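Local coordinates for 3-carboxy-cis,cis-muconate cycloisomerase (PDB 1Q5N), which works as a cycloisomerase and belongs to the lyase superfamily of largely helical, tetrameric enzymes, at residues L11-D16 against F335-G340; A42-I47 against S211-A216; N131-C136 against G340-T345; V191-L196 against G224-T229. All coordinates share one frame; numbering follows the deposited sequence.

Contact 1: L11-D16 against F335-G340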
loop_
_atom_site.group_PDB
_atom_site.type_symbol
_atom_site.label_atom_id
_atom_site.label_comp_id
_atom_site.label_asym_id
_atom_site.label_seq_id
_atom_site.Cartn_x
_atom_site.Cartn_y
_atom_site.Cartn_z
ATOM N N LEU A 11 22.149 3.492 -8.521
ATOM C CA LEU A 11 21.010 3.690 -9.398
ATOM C C LEU A 11 19.852 4.508 -8.772
ATOM O O LEU A 11 19.307 5.388 -9.407
ATOM C CB LEU A 11 20.468 2.320 -9.761
ATOM C CG LEU A 11 20.407 1.951 -11.220
ATOM C CD1 LEU A 11 19.699 0.639 -11.312
ATOM C CD2 LEU A 11 19.690 3.053 -11.999
ATOM N N PHE A 12 19.506 4.208 -7.514
ATOM C CA PHE A 12 18.365 4.816 -6.860
ATOM C C PHE A 12 18.589 5.810 -5.722
ATOM O O PHE A 12 17.733 6.639 -5.472
ATOM C CB PHE A 12 17.463 3.703 -6.328
ATOM C CG PHE A 12 17.086 2.679 -7.357
ATOM C CD1 PHE A 12 16.266 3.026 -8.440
ATOM C CD2 PHE A 12 17.497 1.344 -7.213
ATOM C CE1 PHE A 12 15.868 2.047 -9.394
ATOM C CE2 PHE A 12 17.107 0.359 -8.141
ATOM C CZ PHE A 12 16.274 0.703 -9.232
ATOM N N TYR A 13 19.724 5.752 -5.041
ATOM C CA TYR A 13 19.861 6.638 -3.904
ATOM C C TYR A 13 20.777 7.792 -4.138
ATOM O O TYR A 13 21.207 8.040 -5.249
ATOM C CB TYR A 13 20.307 5.863 -2.678
ATOM C CG TYR A 13 19.508 4.597 -2.424
ATOM C CD1 TYR A 13 18.107 4.586 -2.531
ATOM C CD2 TYR A 13 20.145 3.420 -2.028
ATOM C CE1 TYR A 13 17.366 3.445 -2.264
ATOM C CE2 TYR A 13 19.405 2.254 -1.739
ATOM C CZ TYR A 13 18.002 2.276 -1.872
ATOM O OH TYR A 13 17.270 1.105 -1.673
ATOM N N GLN A 14 21.031 8.529 -3.084
ATOM C CA GLN A 14 21.892 9.685 -3.171
ATOM C C GLN A 14 22.978 9.419 -2.136
ATOM O O GLN A 14 22.681 9.113 -0.976
ATOM C CB GLN A 14 21.077 10.935 -2.871
ATOM C CG GLN A 14 21.727 12.250 -3.272
ATOM C CD GLN A 14 22.754 12.729 -2.256
ATOM O OE1 GLN A 14 22.646 12.449 -1.062
ATOM N NE2 GLN A 14 23.752 13.470 -2.726
ATOM N N ARG A 15 24.227 9.516 -2.565
ATOM C CA ARG A 15 25.362 9.201 -1.706
ATOM C C ARG A 15 25.386 9.766 -0.262
ATOM O O ARG A 15 25.551 9.014 0.668
ATOM C CB ARG A 15 26.647 9.569 -2.437
ATOM C CG ARG A 15 27.808 8.724 -2.039
ATOM C CD ARG A 15 29.077 9.542 -2.210
ATOM N NE ARG A 15 29.810 9.191 -3.433
ATOM C CZ ARG A 15 30.776 9.941 -3.980
ATOM N NH1 ARG A 15 31.124 11.109 -3.418
ATOM N NH2 ARG A 15 31.422 9.512 -5.069
ATOM N N ASP A 16 25.210 11.066 -0.069
ATOM C CA ASP A 16 25.226 11.641 1.279
ATOM C C ASP A 16 24.075 11.159 2.204
ATOM O O ASP A 16 24.290 10.846 3.384
ATOM C CB ASP A 16 25.232 13.182 1.191
ATOM C CG ASP A 16 26.331 13.716 0.230
ATOM O OD1 ASP A 16 27.516 13.300 0.354
ATOM O OD2 ASP A 16 25.999 14.543 -0.669
ATOM N N PHE A 335 13.641 8.449 2.683
ATOM C CA PHE A 335 14.633 9.514 2.517
ATOM C C PHE A 335 15.619 9.234 1.361
ATOM O O PHE A 335 15.921 10.093 0.529
ATOM C CB PHE A 335 15.471 9.659 3.788
ATOM C CG PHE A 335 15.013 10.761 4.691
ATOM C CD1 PHE A 335 15.246 12.098 4.338
ATOM C CD2 PHE A 335 14.409 10.454 5.935
ATOM C CE1 PHE A 335 14.900 13.144 5.196
ATOM C CE2 PHE A 335 14.049 11.466 6.814
ATOM C CZ PHE A 335 14.301 12.827 6.460
ATOM N N GLN A 336 16.158 8.030 1.341
ATOM C CA GLN A 336 17.109 7.665 0.309
ATOM C C GLN A 336 16.559 7.699 -1.116
ATOM O O GLN A 336 17.277 8.130 -2.028
ATOM C CB GLN A 336 17.691 6.290 0.604
ATOM C CG GLN A 336 18.837 6.355 1.573
ATOM C CD GLN A 336 19.272 4.963 1.984
ATOM O OE1 GLN A 336 18.638 4.346 2.831
ATOM N NE2 GLN A 336 20.318 4.453 1.366
ATOM N N LEU A 337 15.304 7.267 -1.318
ATOM C CA LEU A 337 14.681 7.289 -2.646
ATOM C C LEU A 337 14.338 8.717 -3.056
ATOM O O LEU A 337 14.460 9.073 -4.250
ATOM C CB LEU A 337 13.409 6.413 -2.695
ATOM C CG LEU A 337 13.704 4.910 -2.631
ATOM C CD1 LEU A 337 12.507 4.114 -2.234
ATOM C CD2 LEU A 337 14.205 4.460 -3.982
ATOM N N THR A 338 13.913 9.534 -2.087
ATOM C CA THR A 338 13.545 10.912 -2.376
ATOM C C THR A 338 14.787 11.744 -2.774
ATOM O O THR A 338 14.759 12.500 -3.766
ATOM C CB THR A 338 12.866 11.578 -1.148
ATOM O OG1 THR A 338 11.687 10.858 -0.803
ATOM C CG2 THR A 338 12.504 13.052 -1.451
ATOM N N ALA A 339 15.869 11.609 -1.998
ATOM C CA ALA A 339 17.111 12.344 -2.269
ATOM C C ALA A 339 17.658 11.818 -3.611
ATOM O O ALA A 339 18.138 12.594 -4.442
ATOM C CB ALA A 339 18.139 12.120 -1.106
ATOM N N GLY A 340 17.573 10.497 -3.834
ATOM C CA GLY A 340 18.014 9.959 -5.128
ATOM C C GLY A 340 17.174 10.510 -6.296
ATOM O O GLY A 340 17.689 10.930 -7.338
#
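Y13 and G340 bring their CA atoms to within 4.0 Å, where the turn between helices 9-12 and 15-20 crosses helix 323-351. A glycine in the long helix makes this close helix-to-turn packing possible. With no side chain on G340, the carbonyl of F12 settles directly on the helix surface: G340 CA lies 3.3 Å from F12 O in an almost straight CA-H...O contact (170° at the hydrogen). Next to it L337 CD2 comes 3.7 Å from Y13 CE1, meeting the ring at its edge, while the aliphatic part of Q336 lies against the same ring, CB 3.6 Å from Y13 CD1. Equally close is Q14 CB, 3.6 Å from A339 CB. The phenol OH is bound to E333, and L329 of the second subunit packs on both F12 and Y13.

Beyond Q14 CB the packing loosens toward the exposed D16. Q14 is the N-cap of helix 15-20, and its OE1 accepts from V17 N. A bend at chi2 (-81°) swings the amide off helix 323-351, and Q14 NE2 donates over 3.2 Å to D16 OD2, which it meets from above the carboxylate plane.

Contact 2: A42-I47 against S211-A216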
loop_
_atom_site.group_PDB
_atom_site.type_symbol
_atom_site.label_atom_id
_atom_site.label_comp_id
_atom_site.label_asym_id
_atom_site.label_seq_id
_atom_site.Cartn_x
_atom_site.Cartn_y
_atom_site.Cartn_z
ATOM N N ALA A 42 25.409 16.108 34.013
ATOM C CA ALA A 42 26.499 16.703 34.798
ATOM C C ALA A 42 26.162 18.177 35.026
ATOM O O ALA A 42 26.288 18.703 36.118
ATOM C CB ALA A 42 27.848 16.572 34.051
ATOM N N GLN A 43 25.698 18.826 33.984
ATOM C CA GLN A 43 25.336 20.216 34.069
ATOM C C GLN A 43 24.212 20.566 35.080
ATOM O O GLN A 43 24.105 21.721 35.505
ATOM C CB GLN A 43 24.991 20.688 32.656
ATOM C CG GLN A 43 24.170 21.924 32.575
ATOM C CD GLN A 43 23.850 22.276 31.148
ATOM O OE1 GLN A 43 22.896 23.036 30.869
ATOM N NE2 GLN A 43 24.650 21.733 30.217
ATOM N N VAL A 44 23.364 19.612 35.458
ATOM C CA VAL A 44 22.310 19.911 36.433
ATOM C C VAL A 44 22.517 19.156 37.751
ATOM O O VAL A 44 21.629 19.119 38.607
ATOM C CB VAL A 44 20.894 19.556 35.909
ATOM C CG1 VAL A 44 20.559 20.398 34.708
ATOM C CG2 VAL A 44 20.807 18.066 35.584
ATOM N N GLY A 45 23.675 18.523 37.899
ATOM C CA GLY A 45 23.936 17.809 39.126
ATOM C C GLY A 45 23.639 16.323 39.182
ATOM O O GLY A 45 24.168 15.638 40.054
ATOM N N VAL A 46 22.829 15.784 38.282
ATOM C CA VAL A 46 22.530 14.354 38.356
ATOM C C VAL A 46 23.747 13.411 38.312
ATOM O O VAL A 46 23.689 12.319 38.859
ATOM C CB VAL A 46 21.505 13.964 37.283
ATOM C CG1 VAL A 46 21.185 12.464 37.358
ATOM C CG2 VAL A 46 20.249 14.814 37.480
ATOM N N ILE A 47 24.831 13.771 37.637
ATOM C CA ILE A 47 26.004 12.899 37.696
ATOM C C ILE A 47 27.196 13.834 37.807
ATOM O O ILE A 47 27.117 15.009 37.422
ATOM C CB ILE A 47 26.205 11.963 36.465
ATOM C CG1 ILE A 47 26.580 12.789 35.237
ATOM C CG2 ILE A 47 24.977 11.072 36.279
ATOM C CD1 ILE A 47 27.026 11.970 34.073
ATOM N N SER A 211 12.283 16.662 34.407
ATOM C CA SER A 211 12.035 17.788 33.515
ATOM C C SER A 211 13.289 18.656 33.298
ATOM O O SER A 211 13.558 19.103 32.193
ATOM C CB SER A 211 10.905 18.621 34.056
ATOM O OG SER A 211 9.869 17.798 34.550
ATOM N N ILE A 212 14.064 18.855 34.354
ATOM C CA ILE A 212 15.299 19.634 34.291
ATOM C C ILE A 212 16.274 18.929 33.327
ATOM O O ILE A 212 16.905 19.575 32.465
ATOM C CB ILE A 212 15.926 19.716 35.720
ATOM C CG1 ILE A 212 14.934 20.391 36.683
ATOM C CG2 ILE A 212 17.277 20.280 35.669
ATOM C CD1 ILE A 212 13.773 19.334 37.278
ATOM N N VAL A 213 16.417 17.611 33.456
ATOM C CA VAL A 213 17.332 16.915 32.565
ATOM C C VAL A 213 16.903 16.894 31.068
ATOM O O VAL A 213 17.746 17.015 30.185
ATOM C CB VAL A 213 17.573 15.484 33.012
ATOM C CG1 VAL A 213 18.422 14.767 31.974
ATOM C CG2 VAL A 213 18.308 15.476 34.351
ATOM N N VAL A 214 15.608 16.777 30.777
ATOM C CA VAL A 214 15.141 16.728 29.389
ATOM C C VAL A 214 15.424 18.067 28.742
ATOM O O VAL A 214 15.875 18.143 27.588
ATOM C CB VAL A 214 13.608 16.441 29.292
ATOM C CG1 VAL A 214 13.168 16.334 27.826
ATOM C CG2 VAL A 214 13.304 15.143 29.978
ATOM N N GLU A 215 15.170 19.131 29.488
ATOM C CA GLU A 215 15.398 20.457 28.972
ATOM C C GLU A 215 16.858 20.669 28.550
ATOM O O GLU A 215 17.135 21.164 27.453
ATOM C CB GLU A 215 14.973 21.454 30.024
ATOM C CG GLU A 215 15.345 22.874 29.733
ATOM C CD GLU A 215 14.945 23.751 30.896
ATOM O OE1 GLU A 215 15.428 23.474 32.035
ATOM O OE2 GLU A 215 14.136 24.685 30.677
ATOM N N ALA A 216 17.785 20.255 29.400
ATOM C CA ALA A 216 19.196 20.419 29.099
ATOM C C ALA A 216 19.677 19.419 28.046
ATOM O O ALA A 216 20.665 19.655 27.356
ATOM C CB ALA A 216 20.037 20.271 30.382
#
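V44 drives its two methyls into a hollow on helix 210-221, one against I212 and the other against V213, with A216 CB a looser 4.4 Å from V44 CG1. The tightest point is V44 CG1 against I212 CG2 at 3.4 Å, closer than ordinary carbon-carbon contact. With chi1 at -63°, CG1 stands opposite the carbonyl carbon and CG2 takes the crowded position between N and C, which splays the branches over two neighbours. V213 answers with a bump of its own: its CG2 rests against both valines, 3.8 Å from V44 CG2 and 3.7 Å from V46 CG2. Side chains in both valine pairs cross at about a right angle.

The shape depends on how the chain turns as it leaves helix 23-43. G45 N bonds to A42 O at 3.2 Å, and G45 adopts a positive phi of 95°, a common way for the chain to turn off the C-terminal end of a helix, here in the mostly helical fold of the lyase superfamily. The chain doubles back there, so V44 and V46 both face helix 210-221.

At the solvent rim, the extended side chain of Q43 lays its OE1 4.0 Å from A216 CB, and its NE2 is hydrogen-bonded to Q220 further along helix 210-221. Near the start of that helix, S211 OG is hydrogen-bonded to D440 and N437 of the third subunit.

Contact 3: N131-C136 against G340-T345; sequences NQVQQC and GALERT
L342 points its isobutyl group into a hollow lined by Q132, V133 and C136, its two methyls divided between different walls. CD1 lies 3.6 Å from Q132 OE1, with the glutamine chain crossing it at a slant. The same methyl reaches V133 CG2 at 4.0 Å, while CD2 is turned to C136 SG, 4.2 Å away.

Beyond CG the side chain of Q132 is fully extended (chi2 177°), which carries its amide across the interface to the backbone of the facing helix. There NE2 donates to A339 O, a bond that fixes the amide's rotation and leaves OE1 over the leucine, buried and without a polar partner in the model. NE2 also donates a weak hydrogen bond to a water at 3.3 Å, and that water donates to E343 OE1 at 2.8 Å. The amide and carboxylate it spans stand nearly perpendicular, their planes 86° apart.

One turn on from L342, T345 OG1 donates to A341 O within its own helix at 2.8 Å. The carbonyl thus takes two donors, T345 N and OG1, from opposite faces of its plane.

The segment axes pass 9.7 Å apart at 26°, pointing nearly the same way. Close alignment of long helices such as 110-146 and 323-351, with V133 and C136 also touching helix 166-191 and L342 touching helix 235-261, is the hallmark of the central helical bundle of the lyase superfamily.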
loop_
_atom_site.group_PDB
_atom_site.type_symbol
_atom_site.label_atom_id
_atom_site.label_comp_id
_atom_site.label_asym_id
_atom_site.label_seq_id
_atom_site.Cartn_x
_atom_site.Cartn_y
_atom_site.Cartn_z
ATOM N N ASN A 131 18.058 21.444 0.509
ATOM C CA ASN A 131 18.916 22.127 -0.407
ATOM C C ASN A 131 18.690 21.612 -1.853
ATOM O O ASN A 131 18.758 22.393 -2.795
ATOM C CB ASN A 131 20.372 21.968 0.012
ATOM C CG ASN A 131 21.298 22.772 -0.874
ATOM O OD1 ASN A 131 22.229 22.219 -1.471
ATOM N ND2 ASN A 131 21.032 24.097 -1.003
ATOM N N GLN A 132 18.422 20.318 -2.030
ATOM C CA GLN A 132 18.159 19.798 -3.378
ATOM C C GLN A 132 16.880 20.439 -3.922
ATOM O O GLN A 132 16.826 20.861 -5.057
ATOM C CB GLN A 132 17.971 18.303 -3.352
ATOM C CG GLN A 132 19.210 17.536 -2.975
ATOM C CD GLN A 132 18.906 16.042 -2.893
ATOM O OE1 GLN A 132 18.115 15.630 -2.061
ATOM N NE2 GLN A 132 19.523 15.235 -3.761
ATOM N N VAL A 133 15.851 20.561 -3.093
ATOM C CA VAL A 133 14.617 21.166 -3.581
ATOM C C VAL A 133 14.841 22.633 -3.978
ATOM O O VAL A 133 14.280 23.107 -4.974
ATOM C CB VAL A 133 13.518 21.088 -2.531
ATOM C CG1 VAL A 133 12.327 21.916 -2.959
ATOM C CG2 VAL A 133 13.140 19.628 -2.323
ATOM N N GLN A 134 15.647 23.338 -3.179
ATOM C CA GLN A 134 15.970 24.728 -3.408
ATOM C C GLN A 134 16.673 24.862 -4.795
ATOM O O GLN A 134 16.343 25.751 -5.560
ATOM C CB GLN A 134 16.907 25.204 -2.281
ATOM C CG GLN A 134 17.327 26.649 -2.362
ATOM C CD GLN A 134 16.127 27.607 -2.227
ATOM O OE1 GLN A 134 15.376 27.546 -1.246
ATOM N NE2 GLN A 134 15.952 28.500 -3.213
ATOM N N GLN A 135 17.646 24.008 -5.095
ATOM C CA GLN A 135 18.304 24.076 -6.389
ATOM C C GLN A 135 17.347 23.713 -7.541
ATOM O O GLN A 135 17.423 24.317 -8.620
ATOM C CB GLN A 135 19.490 23.135 -6.452
ATOM C CG GLN A 135 20.577 23.538 -5.590
ATOM C CD GLN A 135 21.687 22.561 -5.706
ATOM O OE1 GLN A 135 22.462 22.608 -6.671
ATOM N NE2 GLN A 135 21.774 21.635 -4.750
ATOM N N CYS A 136 16.491 22.703 -7.322
ATOM C CA CYS A 136 15.512 22.323 -8.321
ATOM C C CYS A 136 14.617 23.536 -8.574
ATOM O O CYS A 136 14.337 23.858 -9.722
ATOM C CB CYS A 136 14.642 21.116 -7.859
ATOM S SG CYS A 136 15.493 19.543 -8.033
ATOM N N GLY A 340 17.573 10.497 -3.834
ATOM C CA GLY A 340 18.014 9.959 -5.128
ATOM C C GLY A 340 17.174 10.510 -6.296
ATOM O O GLY A 340 17.689 10.930 -7.338
ATOM N N ALA A 341 15.864 10.569 -6.118
ATOM C CA ALA A 341 15.012 11.059 -7.202
ATOM C C ALA A 341 15.263 12.556 -7.450
ATOM O O ALA A 341 15.230 13.010 -8.585
ATOM C CB ALA A 341 13.472 10.799 -6.873
ATOM N N LEU A 342 15.495 13.312 -6.384
ATOM C CA LEU A 342 15.779 14.748 -6.498
ATOM C C LEU A 342 17.102 14.953 -7.210
ATOM O O LEU A 342 17.224 15.823 -8.069
ATOM C CB LEU A 342 15.869 15.387 -5.112
ATOM C CG LEU A 342 14.526 15.651 -4.514
ATOM C CD1 LEU A 342 14.683 16.038 -3.066
ATOM C CD2 LEU A 342 13.890 16.759 -5.338
ATOM N N GLU A 343 18.098 14.151 -6.858
ATOM C CA GLU A 343 19.372 14.331 -7.513
ATOM C C GLU A 343 19.282 14.108 -9.049
ATOM O O GLU A 343 19.852 14.884 -9.809
ATOM C CB GLU A 343 20.430 13.407 -6.894
ATOM C CG GLU A 343 21.651 13.225 -7.761
ATOM C CD GLU A 343 22.774 12.576 -6.999
ATOM O OE1 GLU A 343 23.537 13.325 -6.331
ATOM O OE2 GLU A 343 22.875 11.319 -7.042
ATOM N N ARG A 344 18.608 13.047 -9.510
ATOM C CA ARG A 344 18.479 12.828 -10.944
ATOM C C ARG A 344 17.593 13.914 -11.605
ATOM O O ARG A 344 17.889 14.395 -12.701
ATOM C CB ARG A 344 17.963 11.428 -11.181
ATOM C CG ARG A 344 19.124 10.499 -11.054
ATOM C CD ARG A 344 18.695 9.174 -10.671
ATOM N NE ARG A 344 19.815 8.447 -10.086
ATOM C CZ ARG A 344 20.013 8.305 -8.767
ATOM N NH1 ARG A 344 19.170 8.828 -7.883
ATOM N NH2 ARG A 344 21.072 7.633 -8.332
ATOM N N THR A 345 16.531 14.337 -10.930
ATOM C CA THR A 345 15.698 15.390 -11.488
ATOM C C THR A 345 16.529 16.697 -11.699
ATOM O O THR A 345 16.442 17.341 -12.764
ATOM C CB THR A 345 14.474 15.623 -10.584
ATOM O OG1 THR A 345 13.752 14.390 -10.516
ATOM C CG2 THR A 345 13.539 16.772 -11.133
HETATM O O HOH W 1 22.278 15.698 -5.571
#

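Contact 4: V191-L196 against G224-T229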
loop_
_atom_site.group_PDB
_atom_site.type_symbol
_atom_site.label_atom_id
_atom_site.label_comp_id
_atom_site.label_asym_id
_atom_site.label_seq_id
_atom_site.Cartn_x
_atom_site.Cartn_y
_atom_site.Cartn_z
ATOM N N VAL A 191 8.612 18.676 14.592
ATOM C CA VAL A 191 9.162 17.375 14.355
ATOM C C VAL A 191 10.596 17.061 14.866
ATOM O O VAL A 191 10.908 15.925 15.278
ATOM C CB VAL A 191 8.998 17.209 12.815
ATOM C CG1 VAL A 191 10.210 16.694 12.201
ATOM C CG2 VAL A 191 7.748 16.457 12.511
ATOM N N LEU A 192 11.468 18.059 14.837
ATOM C CA LEU A 192 12.855 17.860 15.247
ATOM C C LEU A 192 12.962 18.112 16.738
ATOM O O LEU A 192 13.384 19.184 17.168
ATOM C CB LEU A 192 13.754 18.817 14.463
ATOM C CG LEU A 192 13.673 18.606 12.944
ATOM C CD1 LEU A 192 14.615 19.575 12.237
ATOM C CD2 LEU A 192 14.026 17.144 12.608
ATOM N N VAL A 193 12.540 17.121 17.520
ATOM C CA VAL A 193 12.542 17.215 18.965
ATOM C C VAL A 193 13.271 16.014 19.518
ATOM O O VAL A 193 13.361 14.995 18.853
ATOM C CB VAL A 193 11.108 17.234 19.508
ATOM C CG1 VAL A 193 10.409 18.473 19.040
ATOM C CG2 VAL A 193 10.342 15.982 19.014
ATOM N N ALA A 194 13.776 16.135 20.746
ATOM C CA ALA A 194 14.517 15.058 21.408
ATOM C C ALA A 194 13.583 13.994 22.000
ATOM O O ALA A 194 12.396 14.236 22.182
ATOM C CB ALA A 194 15.386 15.647 22.534
ATOM N N GLN A 195 14.117 12.815 22.282
ATOM C CA GLN A 195 13.303 11.785 22.939
ATOM C C GLN A 195 14.039 11.354 24.217
ATOM O O GLN A 195 15.155 10.812 24.141
ATOM C CB GLN A 195 13.129 10.516 22.065
ATOM C CG GLN A 195 12.233 9.454 22.704
ATOM C CD GLN A 195 10.719 9.730 22.514
ATOM O OE1 GLN A 195 10.094 10.464 23.283
ATOM N NE2 GLN A 195 10.132 9.129 21.474
ATOM N N LEU A 196 13.458 11.608 25.376
ATOM C CA LEU A 196 14.087 11.124 26.623
ATOM C C LEU A 196 12.968 10.935 27.661
ATOM O O LEU A 196 12.451 11.898 28.244
ATOM C CB LEU A 196 15.147 12.100 27.143
ATOM C CG LEU A 196 15.838 11.609 28.436
ATOM C CD1 LEU A 196 16.687 10.386 28.136
ATOM C CD2 LEU A 196 16.736 12.710 29.021
ATOM N N GLY A 224 14.196 20.469 19.660
ATOM C CA GLY A 224 13.086 20.949 20.458
ATOM C C GLY A 224 12.818 19.986 21.639
ATOM O O GLY A 224 13.318 18.861 21.726
ATOM N N GLN A 225 12.026 20.448 22.578
ATOM C CA GLN A 225 11.682 19.638 23.726
ATOM C C GLN A 225 10.181 19.400 23.563
ATOM O O GLN A 225 9.512 20.235 22.999
ATOM C CB GLN A 225 11.975 20.439 24.997
ATOM C CG GLN A 225 11.652 19.725 26.281
ATOM C CD GLN A 225 11.858 20.616 27.535
ATOM O OE1 GLN A 225 11.532 20.182 28.659
ATOM N NE2 GLN A 225 12.399 21.852 27.348
ATOM N N THR A 226 9.650 18.283 24.025
ATOM C CA THR A 226 8.227 18.072 23.874
ATOM C C THR A 226 7.599 18.079 25.263
ATOM O O THR A 226 8.276 17.847 26.236
ATOM C CB THR A 226 7.927 16.697 23.189
ATOM O OG1 THR A 226 8.439 15.634 24.002
ATOM C CG2 THR A 226 8.591 16.612 21.843
ATOM N N ALA A 227 6.301 18.332 25.340
ATOM C CA ALA A 227 5.592 18.355 26.599
ATOM C C ALA A 227 5.584 16.950 27.246
ATOM O O ALA A 227 5.785 16.810 28.446
ATOM C CB ALA A 227 4.133 18.859 26.375
ATOM N N CYS A 228 5.322 15.907 26.475
ATOM C CA CYS A 228 5.338 14.578 27.076
ATOM C C CYS A 228 6.120 13.566 26.202
ATOM O O CYS A 228 6.391 13.822 25.030
ATOM C CB CYS A 228 3.895 14.106 27.353
ATOM S SG CYS A 228 2.923 14.129 25.871
ATOM N N THR A 229 6.541 12.457 26.803
ATOM C CA THR A 229 7.268 11.434 26.082
ATOM C C THR A 229 6.448 10.941 24.844
ATOM O O THR A 229 5.223 10.871 24.895
ATOM C CB THR A 229 7.543 10.262 27.022
ATOM O OG1 THR A 229 8.242 10.764 28.170
ATOM C CG2 THR A 229 8.406 9.170 26.318
HETATM O O HOH W 2 11.633 16.144 24.391
HETATM O O HOH W 3 10.164 12.921 28.379
#
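G224 grips the backbone on both sides of V193: its N donates to L192 O (2.9 Å, nearly straight at 168°), and its O accepts from A194 N, also at 2.9 Å. One residue bonded to both neighbours of the facing one is the parallel bridge pattern, here a single bridge with no strand around it. L192 centres an inverse gamma turn just before the bridge, closed by a weak V193 N to V191 O bond.

Apolar contact is concentrated on one methyl. T226 CG2 sits 3.4 Å from V193 CG2, tighter than usual for carbons, and the two side chains cross at about a right angle. The T226 torsion (chi1 61°) puts CG2 opposite its own carbonyl carbon, while OG1 turns back to donate to C228 O, which it meets from above the carbonyl plane.

Water fills the wider parts. One molecule donates to A194 O at 3.0 Å and accepts from T226 N at 2.9 Å; another donates to T229 OG1 over 2.9 Å, a hydroxyl also bonded to G201 O. Q195 OE1 approaches T229 CG2 at 3.7 Å, though the amide is anchored elsewhere, to W230 N and D115.

The two loops flank helix 210-221, one entering it from helix 166-191 and the other leaving it toward helix 235-261, whose R236 packs on V193 and T226. L192 leans on I119 of helix 110-146, and T229 N bonds to Q441 of the third subunit.

Overall arrangement
The four contacts form two pairs. Contacts 1 and 3 share G340 on helix 323-351, their centres 10 Å apart near the middle of the chain. Besides the Q132 bond, Y13 O to R344 NH2 joins them at 3.1 Å. Contacts 2 and 4 lie toward one end of the elongated subunit, centres 15 Å apart, where V213 CG1 meets L196 CD2 at 4.0 Å and V214 packs on Q225. Between the pairs there is no touch: contacts 1 and 4 approach to about 8 Å at their nearest atoms, while the centres of contacts 2 and 3 are 40 Å apart. The second subunit borders contact 1, and the third borders contacts 2 and 4.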